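Local coordinates for HpcH/HpaI aldolase/citrate lyase family protein (Burkholderia cenocepacia, PDB 4MF4) that is of unknown function but belongs to the HpcH/HpaI aldolase/citrate lyase family, folds as a TIM barrel and assembles as six copies, at residues A58-D61 with S62-A66; M139-A142 with A143-M147; V249-D252 with V253-L256. All blocks are in the same frame, centred on the assembly; numbering follows the deposited sequence.

How the contacts relate
The three contacts are local turns set round one eight-stranded parallel barrel, and they follow each other in series along the chain. Contact 1 lies where the loop after strand 50-54 enters helix 62-73. Contact 2 is a chain of tight turns between helices 112-121 and 151-154, and contact 3 is the passage from strand 246-251, the last of the barrel, into helix 252-268. Contact 1 lies between the other two, its centre about 19 Å from that of contact 2 and 18 Å from that of contact 3, whereas contacts 2 and 3 are 33 Å apart. The assembly brings the outer pair together between subunits: Met139 of contact 2 packs on Val253 in another copy's contact 3.

Contact 1: residues A58-D61 with S62-A66; sequences APND and SRDVA
A carboxylate that turns back to hold the backbone in front of its own helix sets this contact apart: Asp64 OD2 accepts a hydrogen bond from Asp61 N at 2.8 Å, through the lone pair that faces away from its other oxygen. Asp61 is the N-cap of helix 62-73, which follows barrel strand 50-54, and Asp64 is the third residue of that helix. Asp64 thus supplies only the bond from the third helical residue to the N-cap, and the reciprocal pair of a capping box is not complete. The side chain of Asp61 makes no capping bond; its OD1 forms a salt bridge with Arg95 of a second subunit.

The return of Asp64 follows from its first torsion. With chi1 at -52°, CG stands beside the backbone N and anti to the carbonyl carbon, which leads the carboxylate back towards the start of the helix. The N-H of Asp61 points well at the acceptor, at an angle of 159°. Along the same turn Val65 N donates to Asp61 O at 2.9 Å, the regular helical bond from the N-cap residue, so both the N and the O of Asp61 are gripped by the first turn.

Before the cap, Pro59 is the centre of an inverse gamma turn. Asn60 then meets Asp64 at a slant, its OD1 3.8 Å from Asp64 CB and its amide plane 66° from the carboxylate plane. Both ends of this amide have partners in the same chain: ND2 donates to Asp54 O, while OD1 accepts from Gln68 NE2 further along helix 62-73. Val65, buried, brings its CG2 to 3.4 Å from Asp61 O.

Contact 2: residues M139-A142 with A143-M147; sequences MVRA and AAFGM
Phe145 carries its CG beside the backbone N (chi1 -59°), and this swings the ring back beneath Arg141, whose own CG stands anti to the backbone N (chi1 179°) and leads the chain away past CZ. The result is a CH-pi contact: Arg141 CA sits over one face, 4.0 Å from the centroid of the Phe145 ring, while Arg141 CB comes within 4.0 Å of Phe145 CZ.

The backbone winds tightly here. Val140 O accepts two bonds, from Ala143 N at 2.9 Å and from Phe145 N at 3.0 Å, which arrive from opposite faces of the carbonyl plane. Ala144 N donates to Arg141 O, giving two successive i to i+3 turns, with 3-10 geometry at 141-142. The bonds of Phe145 (6→1) and Ala144 (5→2) form a Schellman motif. Ala144 and Phe145 both take positive phi, and this brings Phe145 CA to 3.4 Å from Met139 O in a CA-H...O contact.

Arg141 NH1 donates to Ala99 O, just past helix 90-98, and NE forms a salt bridge with Glu41 of a fourth subunit. Arg141 touches Leu69 and Arg70 of helix 62-73, Phe145 touches Arg70, and Ala142 and Ala143 rest on Tyr151 of helix 151-154.

Contact 3: residues V249-D252 with V253-L256; sequences VSAD and VSWL
This is a buried strand-to-helix junction, in which Val249 near the end of strand 246-251 is tied to Trp255 in the first turn of helix 252-268. The indole does the tying: Trp255 NE1 donates to Val249 O at 2.7 Å, almost perfectly straight at 177°, with the oxygen in the ring plane and the donor tilted 32° from the carbonyl plane. Beside it Trp255 CZ2 meets Val249 CG1 at a slant, 3.9 Å away, so a polar and an apolar contact hold the indole together. Its one N-H is thereby satisfied by a main-chain carbonyl in a buried setting.

Ala251 is the N-cap, and its O receives Trp255 N at 3.0 Å. Leu256 N follows with an equivalent bond to Asp252 O, and the two make a regular start to the helix. In the (beta/alpha)8 TIM barrel this strand is the eighth, and it closes the sheet by pairing with strand 27-32: Val249 and Ser250 share backbone bonds with Gly29 and Trp31. Asp252 also reaches across, OD1 accepting from Ser33 N and OD2 from Leu34 N; OD1 takes a weak bond from Val253 N as well.

Ser250 has an unusual positive phi. Its CB is directed toward the helix, and OG, anti to the backbone N (chi1 -166°), comes to 3.5 Å from Ser254 CB. A water joins the two hydroxyls, 3.2 Å from Ser250 OG and 2.8 Å from Ser254 OG. Outside the turn, Trp255 lies on Leu30 of strand 27-32 and, with Val249, on Ala263 of a fifth subunit, while Met139 of a second subunit rests against Ser254.

Contact 1: residues A58-D61 with S62-A66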
ATOM      1  N   ALA A  58     -15.123   3.760   9.322  1.00 13.76           N
ATOM      2  CA  ALA A  58     -13.675   3.474   9.358  1.00 13.33           C
ATOM      3  C   ALA A  58     -13.198   3.510   7.921  1.00 14.12           C
ATOM      4  O   ALA A  58     -14.002   3.265   7.049  1.00 12.85           O
ATOM      5  CB  ALA A  58     -13.428   2.135   9.979  1.00 13.39           C
ATOM      6  N   PRO A  59     -11.894   3.802   7.664  1.00 14.60           N
ATOM      7  CA  PRO A  59     -11.465   3.934   6.281  1.00 15.74           C
ATOM      8  C   PRO A  59     -11.099   2.581   5.675  1.00 15.60           C
ATOM      9  O   PRO A  59      -9.948   2.304   5.424  1.00 17.54           O
ATOM     10  CB  PRO A  59     -10.240   4.843   6.408  1.00 16.24           C
ATOM     11  CG  PRO A  59      -9.633   4.397   7.675  1.00 16.48           C
ATOM     12  CD  PRO A  59     -10.774   4.013   8.588  1.00 15.71           C
ATOM     13  N   ASN A  60     -12.083   1.714   5.514  1.00 14.68           N
ATOM     14  CA  ASN A  60     -11.893   0.439   4.884  1.00 14.01           C
ATOM     15  C   ASN A  60     -12.511   0.464   3.505  1.00 12.99           C
ATOM     16  O   ASN A  60     -13.734   0.469   3.346  1.00 12.15           O
ATOM     17  CB  ASN A  60     -12.540  -0.678   5.713  1.00 14.46           C
ATOM     18  CG  ASN A  60     -11.798  -0.930   6.991  1.00 14.52           C
ATOM     19  OD1 ASN A  60     -10.577  -1.091   6.975  1.00 15.21           O
ATOM     20  ND2 ASN A  60     -12.509  -0.876   8.118  1.00 14.83           N
ATOM     21  N   ASP A  61     -11.651   0.492   2.502  1.00 12.39           N
ATOM     22  CA  ASP A  61     -12.106   0.386   1.128  1.00 12.01           C
ATOM     23  C   ASP A  61     -12.037  -1.091   0.614  1.00 12.52           C
ATOM     24  O   ASP A  61     -11.770  -2.017   1.409  1.00 11.21           O
ATOM     25  CB  ASP A  61     -11.332   1.403   0.281  1.00 11.97           C
ATOM     26  CG  ASP A  61     -11.852   2.872   0.479  1.00 12.50           C
ATOM     27  OD1 ASP A  61     -12.992   3.096   0.936  1.00 12.46           O
ATOM     28  OD2 ASP A  61     -11.128   3.829   0.137  1.00 12.84           O
ATOM     29  N   SER A  62     -12.327  -1.342  -0.676  1.00 13.01           N
ATOM     30  CA  SER A  62     -12.469  -2.751  -1.159  1.00 13.95           C
ATOM     31  C   SER A  62     -11.248  -3.625  -0.896  1.00 14.31           C
ATOM     32  O   SER A  62     -11.396  -4.757  -0.449  1.00 15.42           O
ATOM     33  CB  SER A  62     -12.815  -2.844  -2.667  1.00 14.24           C
ATOM     34  OG  SER A  62     -14.115  -2.361  -2.903  1.00 14.60           O
ATOM     35  N   ARG A  63     -10.045  -3.115  -1.138  1.00 15.12           N
ATOM     36  CA  ARG A  63      -8.855  -3.922  -0.880  1.00 15.52           C
ATOM     37  C   ARG A  63      -8.634  -4.220   0.587  1.00 14.93           C
ATOM     38  O   ARG A  63      -8.113  -5.283   0.902  1.00 13.45           O
ATOM     39  CB  ARG A  63      -7.621  -3.339  -1.511  1.00 17.07           C
ATOM     40  CG  ARG A  63      -7.705  -3.561  -3.012  1.00 19.89           C
ATOM     41  CD  ARG A  63      -6.389  -3.785  -3.708  1.00 22.05           C
ATOM     42  NE  ARG A  63      -6.608  -3.723  -5.152  1.00 23.29           N
ATOM     43  CZ  ARG A  63      -5.677  -3.951  -6.089  1.00 24.14           C
ATOM     44  NH1 ARG A  63      -4.458  -4.349  -5.765  1.00 22.93           N
ATOM     45  NH2 ARG A  63      -5.990  -3.806  -7.366  1.00 24.18           N
ATOM     46  N   ASP A  64      -9.028  -3.280   1.447  1.00 14.70           N
ATOM     47  CA  ASP A  64      -8.929  -3.440   2.897  1.00 14.74           C
ATOM     48  C   ASP A  64      -9.923  -4.476   3.353  1.00 14.79           C
ATOM     49  O   ASP A  64      -9.600  -5.311   4.234  1.00 17.29           O
ATOM     50  CB  ASP A  64      -9.181  -2.123   3.626  1.00 14.24           C
ATOM     51  CG  ASP A  64      -8.315  -0.984   3.110  1.00 14.24           C
ATOM     52  OD1 ASP A  64      -7.101  -1.197   2.983  1.00 14.79           O
ATOM     53  OD2 ASP A  64      -8.847   0.114   2.833  1.00 13.45           O
ATOM     54  N   VAL A  65     -11.110  -4.492   2.746  1.00 14.11           N
ATOM     55  CA  VAL A  65     -12.116  -5.473   3.130  1.00 13.80           C
ATOM     56  C   VAL A  65     -11.654  -6.882   2.775  1.00 13.40           C
ATOM     57  O   VAL A  65     -11.705  -7.797   3.603  1.00 12.93           O
ATOM     58  CB  VAL A  65     -13.477  -5.170   2.456  1.00 13.90           C
ATOM     59  CG1 VAL A  65     -14.409  -6.376   2.578  1.00 14.36           C
ATOM     60  CG2 VAL A  65     -14.064  -3.894   3.037  1.00 13.89           C
ATOM     61  N   ALA A  66     -11.194  -7.055   1.541  1.00 12.65           N
ATOM     62  CA  ALA A  66     -10.674  -8.342   1.102  1.00 12.56           C
ATOM     63  C   ALA A  66      -9.487  -8.845   1.971  1.00 12.28           C
ATOM     64  O   ALA A  66      -9.418 -10.003   2.292  1.00 12.88           O
ATOM     65  CB  ALA A  66     -10.247  -8.261  -0.384  1.00 12.36           C
TER

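Contact 2: residues M139-A142 with A143-M147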
ATOM      1  N   MET A 139     -15.723 -14.886 -11.949  1.00 19.96           N
ATOM      2  CA  MET A 139     -14.299 -14.982 -11.597  1.00 20.31           C
ATOM      3  C   MET A 139     -13.885 -14.287 -10.301  1.00 18.56           C
ATOM      4  O   MET A 139     -12.688 -14.196  -9.989  1.00 17.77           O
ATOM      5  CB  MET A 139     -13.428 -14.432 -12.749  1.00 23.13           C
ATOM      6  CG  MET A 139     -13.340 -12.908 -12.882  1.00 25.94           C
ATOM      7  SD  MET A 139     -14.897 -12.062 -13.365  1.00 30.20           S
ATOM      8  CE  MET A 139     -14.767 -12.251 -15.153  1.00 31.02           C
ATOM      9  N   VAL A 140     -14.853 -13.749  -9.587  1.00 18.28           N
ATOM     10  CA  VAL A 140     -14.563 -13.000  -8.353  1.00 17.64           C
ATOM     11  C   VAL A 140     -14.221 -13.896  -7.128  1.00 16.86           C
ATOM     12  O   VAL A 140     -14.519 -15.118  -7.104  1.00 15.44           O
ATOM     13  CB  VAL A 140     -15.759 -12.123  -7.978  1.00 18.24           C
ATOM     14  CG1 VAL A 140     -16.044 -11.083  -9.076  1.00 18.49           C
ATOM     15  CG2 VAL A 140     -16.991 -12.962  -7.669  1.00 17.95           C
ATOM     16  N   ARG A 141     -13.666 -13.257  -6.083  1.00 15.64           N
ATOM     17  CA  ARG A 141     -13.229 -13.964  -4.884  1.00 15.42           C
ATOM     18  C   ARG A 141     -14.396 -14.812  -4.348  1.00 15.27           C
ATOM     19  O   ARG A 141     -14.215 -15.988  -4.062  1.00 15.48           O
ATOM     20  CB  ARG A 141     -12.710 -12.992  -3.830  1.00 15.24           C
ATOM     21  CG  ARG A 141     -12.270 -13.689  -2.553  1.00 15.25           C
ATOM     22  CD  ARG A 141     -11.461 -12.823  -1.617  1.00 14.63           C
ATOM     23  NE  ARG A 141     -11.029 -13.731  -0.580  1.00 14.28           N
ATOM     24  CZ  ARG A 141     -11.696 -14.042   0.539  1.00 14.10           C
ATOM     25  NH1 ARG A 141     -12.820 -13.424   0.915  1.00 13.64           N
ATOM     26  NH2 ARG A 141     -11.188 -14.966   1.321  1.00 13.28           N
ATOM     27  N   ALA A 142     -15.602 -14.242  -4.298  1.00 14.70           N
ATOM     28  CA  ALA A 142     -16.786 -14.975  -3.733  1.00 14.99           C
ATOM     29  C   ALA A 142     -17.068 -16.301  -4.437  1.00 15.35           C
ATOM     30  O   ALA A 142     -17.626 -17.219  -3.827  1.00 14.77           O
ATOM     31  CB  ALA A 142     -18.047 -14.115  -3.792  1.00 14.86           C
ATOM     32  N   ALA A 143     -16.709 -16.391  -5.722  1.00 13.87           N
ATOM     33  CA  ALA A 143     -16.870 -17.641  -6.481  1.00 14.14           C
ATOM     34  C   ALA A 143     -15.635 -18.503  -6.527  1.00 14.33           C
ATOM     35  O   ALA A 143     -15.481 -19.268  -7.476  1.00 14.48           O
ATOM     36  CB  ALA A 143     -17.250 -17.333  -7.899  1.00 14.45           C
ATOM     37  N   ALA A 144     -14.748 -18.363  -5.542  1.00 13.68           N
ATOM     38  CA  ALA A 144     -13.487 -19.085  -5.577  1.00 15.04           C
ATOM     39  C   ALA A 144     -12.793 -18.890  -6.949  1.00 14.96           C
ATOM     40  O   ALA A 144     -12.191 -19.826  -7.500  1.00 14.86           O
ATOM     41  CB  ALA A 144     -13.735 -20.564  -5.301  1.00 15.45           C
ATOM     42  N   PHE A 145     -12.906 -17.672  -7.483  1.00 15.44           N
ATOM     43  CA  PHE A 145     -12.195 -17.255  -8.694  1.00 15.37           C
ATOM     44  C   PHE A 145     -12.596 -18.030  -9.935  1.00 15.83           C
ATOM     45  O   PHE A 145     -11.821 -18.144 -10.860  1.00 16.09           O
ATOM     46  CB  PHE A 145     -10.673 -17.320  -8.461  1.00 15.41           C
ATOM     47  CG  PHE A 145     -10.219 -16.457  -7.324  1.00 16.30           C
ATOM     48  CD1 PHE A 145     -10.087 -15.096  -7.482  1.00 16.49           C
ATOM     49  CD2 PHE A 145     -10.010 -17.011  -6.068  1.00 17.49           C
ATOM     50  CE1 PHE A 145      -9.698 -14.296  -6.413  1.00 18.55           C
ATOM     51  CE2 PHE A 145      -9.640 -16.232  -5.000  1.00 17.30           C
ATOM     52  CZ  PHE A 145      -9.467 -14.874  -5.179  1.00 18.50           C
ATOM     53  N   GLY A 146     -13.824 -18.543  -9.969  1.00 17.00           N
ATOM     54  CA  GLY A 146     -14.251 -19.406 -11.050  1.00 17.82           C
ATOM     55  C   GLY A 146     -14.353 -20.861 -10.626  1.00 20.59           C
ATOM     56  O   GLY A 146     -15.016 -21.638 -11.305  1.00 19.25           O
ATOM     57  N   MET A 147     -13.743 -21.256  -9.498  1.00 20.31           N
ATOM     58  CA  MET A 147     -13.743 -22.691  -9.180  1.00 22.83           C
ATOM     59  C   MET A 147     -15.059 -23.195  -8.583  1.00 24.58           C
ATOM     60  O   MET A 147     -15.302 -24.387  -8.603  1.00 25.89           O
ATOM     61  CB  MET A 147     -12.596 -23.069  -8.249  1.00 22.53           C
ATOM     62  CG  MET A 147     -11.202 -22.834  -8.809  1.00 23.25           C
ATOM     63  SD  MET A 147     -10.859 -23.524 -10.445  1.00 27.82           S
ATOM     64  CE  MET A 147     -10.905 -25.253 -10.008  1.00 27.96           C
TER

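Contact 3: residues V249-D252 with V253-L256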
ATOM      1  N   VAL A 249     -20.157  -6.196  21.333  1.00 15.19           N
ATOM      2  CA  VAL A 249     -19.461  -5.866  22.580  1.00 14.54           C
ATOM      3  C   VAL A 249     -18.381  -4.821  22.285  1.00 14.29           C
ATOM      4  O   VAL A 249     -17.168  -5.105  22.318  1.00 14.00           O
ATOM      5  CB  VAL A 249     -18.873  -7.130  23.284  1.00 14.67           C
ATOM      6  CG1 VAL A 249     -18.410  -6.806  24.688  1.00 15.77           C
ATOM      7  CG2 VAL A 249     -19.868  -8.271  23.376  1.00 14.50           C
ATOM      8  N   SER A 250     -18.843  -3.616  21.956  1.00 14.00           N
ATOM      9  CA  SER A 250     -17.995  -2.484  21.602  1.00 14.26           C
ATOM     10  C   SER A 250     -17.066  -2.766  20.402  1.00 13.77           C
ATOM     11  O   SER A 250     -17.422  -3.517  19.511  1.00 13.30           O
ATOM     12  CB  SER A 250     -17.245  -1.987  22.846  1.00 14.83           C
ATOM     13  OG  SER A 250     -16.638  -0.712  22.666  1.00 16.10           O
ATOM     14  N   ALA A 251     -15.883  -2.164  20.388  1.00 13.55           N
ATOM     15  CA  ALA A 251     -15.007  -2.088  19.184  1.00 13.07           C
ATOM     16  C   ALA A 251     -13.569  -2.322  19.606  1.00 13.44           C
ATOM     17  O   ALA A 251     -13.178  -2.042  20.788  1.00 12.14           O
ATOM     18  CB  ALA A 251     -15.139  -0.704  18.537  1.00 13.26           C
ATOM     19  N   ASP A 252     -12.799  -2.839  18.655  1.00 12.97           N
ATOM     20  CA  ASP A 252     -11.374  -3.121  18.849  1.00 14.36           C
ATOM     21  C   ASP A 252     -10.620  -1.922  19.422  1.00 14.57           C
ATOM     22  O   ASP A 252      -9.927  -2.072  20.431  1.00 16.23           O
ATOM     23  CB  ASP A 252     -10.710  -3.597  17.528  1.00 14.98           C
ATOM     24  CG  ASP A 252     -10.909  -2.639  16.350  1.00 16.23           C
ATOM     25  OD1 ASP A 252     -11.576  -1.572  16.454  1.00 17.11           O
ATOM     26  OD2 ASP A 252     -10.344  -2.942  15.278  1.00 17.29           O
ATOM     27  N   VAL A 253     -10.785  -0.741  18.823  1.00 14.23           N
ATOM     28  CA  VAL A 253      -9.983   0.403  19.245  1.00 15.63           C
ATOM     29  C   VAL A 253     -10.366   0.847  20.662  1.00 15.33           C
ATOM     30  O   VAL A 253      -9.522   1.320  21.411  1.00 14.50           O
ATOM     31  CB  VAL A 253     -10.098   1.597  18.265  1.00 16.47           C
ATOM     32  CG1 VAL A 253     -11.505   2.155  18.188  1.00 16.04           C
ATOM     33  CG2 VAL A 253      -9.146   2.697  18.639  1.00 18.58           C
ATOM     34  N   SER A 254     -11.652   0.723  21.008  1.00 15.26           N
ATOM     35  CA  SER A 254     -12.128   1.084  22.341  1.00 15.89           C
ATOM     36  C   SER A 254     -11.528   0.163  23.422  1.00 15.17           C
ATOM     37  O   SER A 254     -11.072   0.605  24.489  1.00 14.86           O
ATOM     38  CB  SER A 254     -13.658   1.039  22.362  1.00 16.38           C
ATOM     39  OG  SER A 254     -14.179   1.904  21.348  1.00 18.78           O
ATOM     40  N   TRP A 255     -11.533  -1.132  23.152  1.00 14.95           N
ATOM     41  CA  TRP A 255     -10.923  -2.086  24.114  1.00 14.64           C
ATOM     42  C   TRP A 255      -9.427  -1.883  24.257  1.00 14.40           C
ATOM     43  O   TRP A 255      -8.904  -1.965  25.376  1.00 14.12           O
ATOM     44  CB  TRP A 255     -11.205  -3.537  23.720  1.00 14.39           C
ATOM     45  CG  TRP A 255     -12.689  -3.866  23.950  1.00 14.44           C
ATOM     46  CD1 TRP A 255     -13.613  -4.224  23.010  1.00 14.13           C
ATOM     47  CD2 TRP A 255     -13.368  -3.900  25.203  1.00 14.27           C
ATOM     48  NE1 TRP A 255     -14.829  -4.437  23.594  1.00 14.19           N
ATOM     49  CE2 TRP A 255     -14.711  -4.229  24.939  1.00 13.56           C
ATOM     50  CE3 TRP A 255     -12.982  -3.616  26.521  1.00 14.73           C
ATOM     51  CZ2 TRP A 255     -15.657  -4.328  25.925  1.00 14.63           C
ATOM     52  CZ3 TRP A 255     -13.931  -3.738  27.519  1.00 14.81           C
ATOM     53  CH2 TRP A 255     -15.264  -4.062  27.211  1.00 14.99           C
ATOM     54  N   LEU A 256      -8.767  -1.597  23.132  1.00 13.57           N
ATOM     55  CA  LEU A 256      -7.341  -1.337  23.124  1.00 13.80           C
ATOM     56  C   LEU A 256      -6.949  -0.168  24.003  1.00 13.87           C
ATOM     57  O   LEU A 256      -6.013  -0.267  24.801  1.00 13.11           O
ATOM     58  CB  LEU A 256      -6.850  -1.088  21.678  1.00 14.08           C
ATOM     59  CG  LEU A 256      -5.389  -0.726  21.498  1.00 14.10           C
ATOM     60  CD1 LEU A 256      -4.464  -1.805  22.004  1.00 14.78           C
ATOM     61  CD2 LEU A 256      -5.090  -0.449  20.046  1.00 14.94           C
TER
HETATM   62  O   HOH W   1     -16.935   1.750  20.676  1.00 35.57           O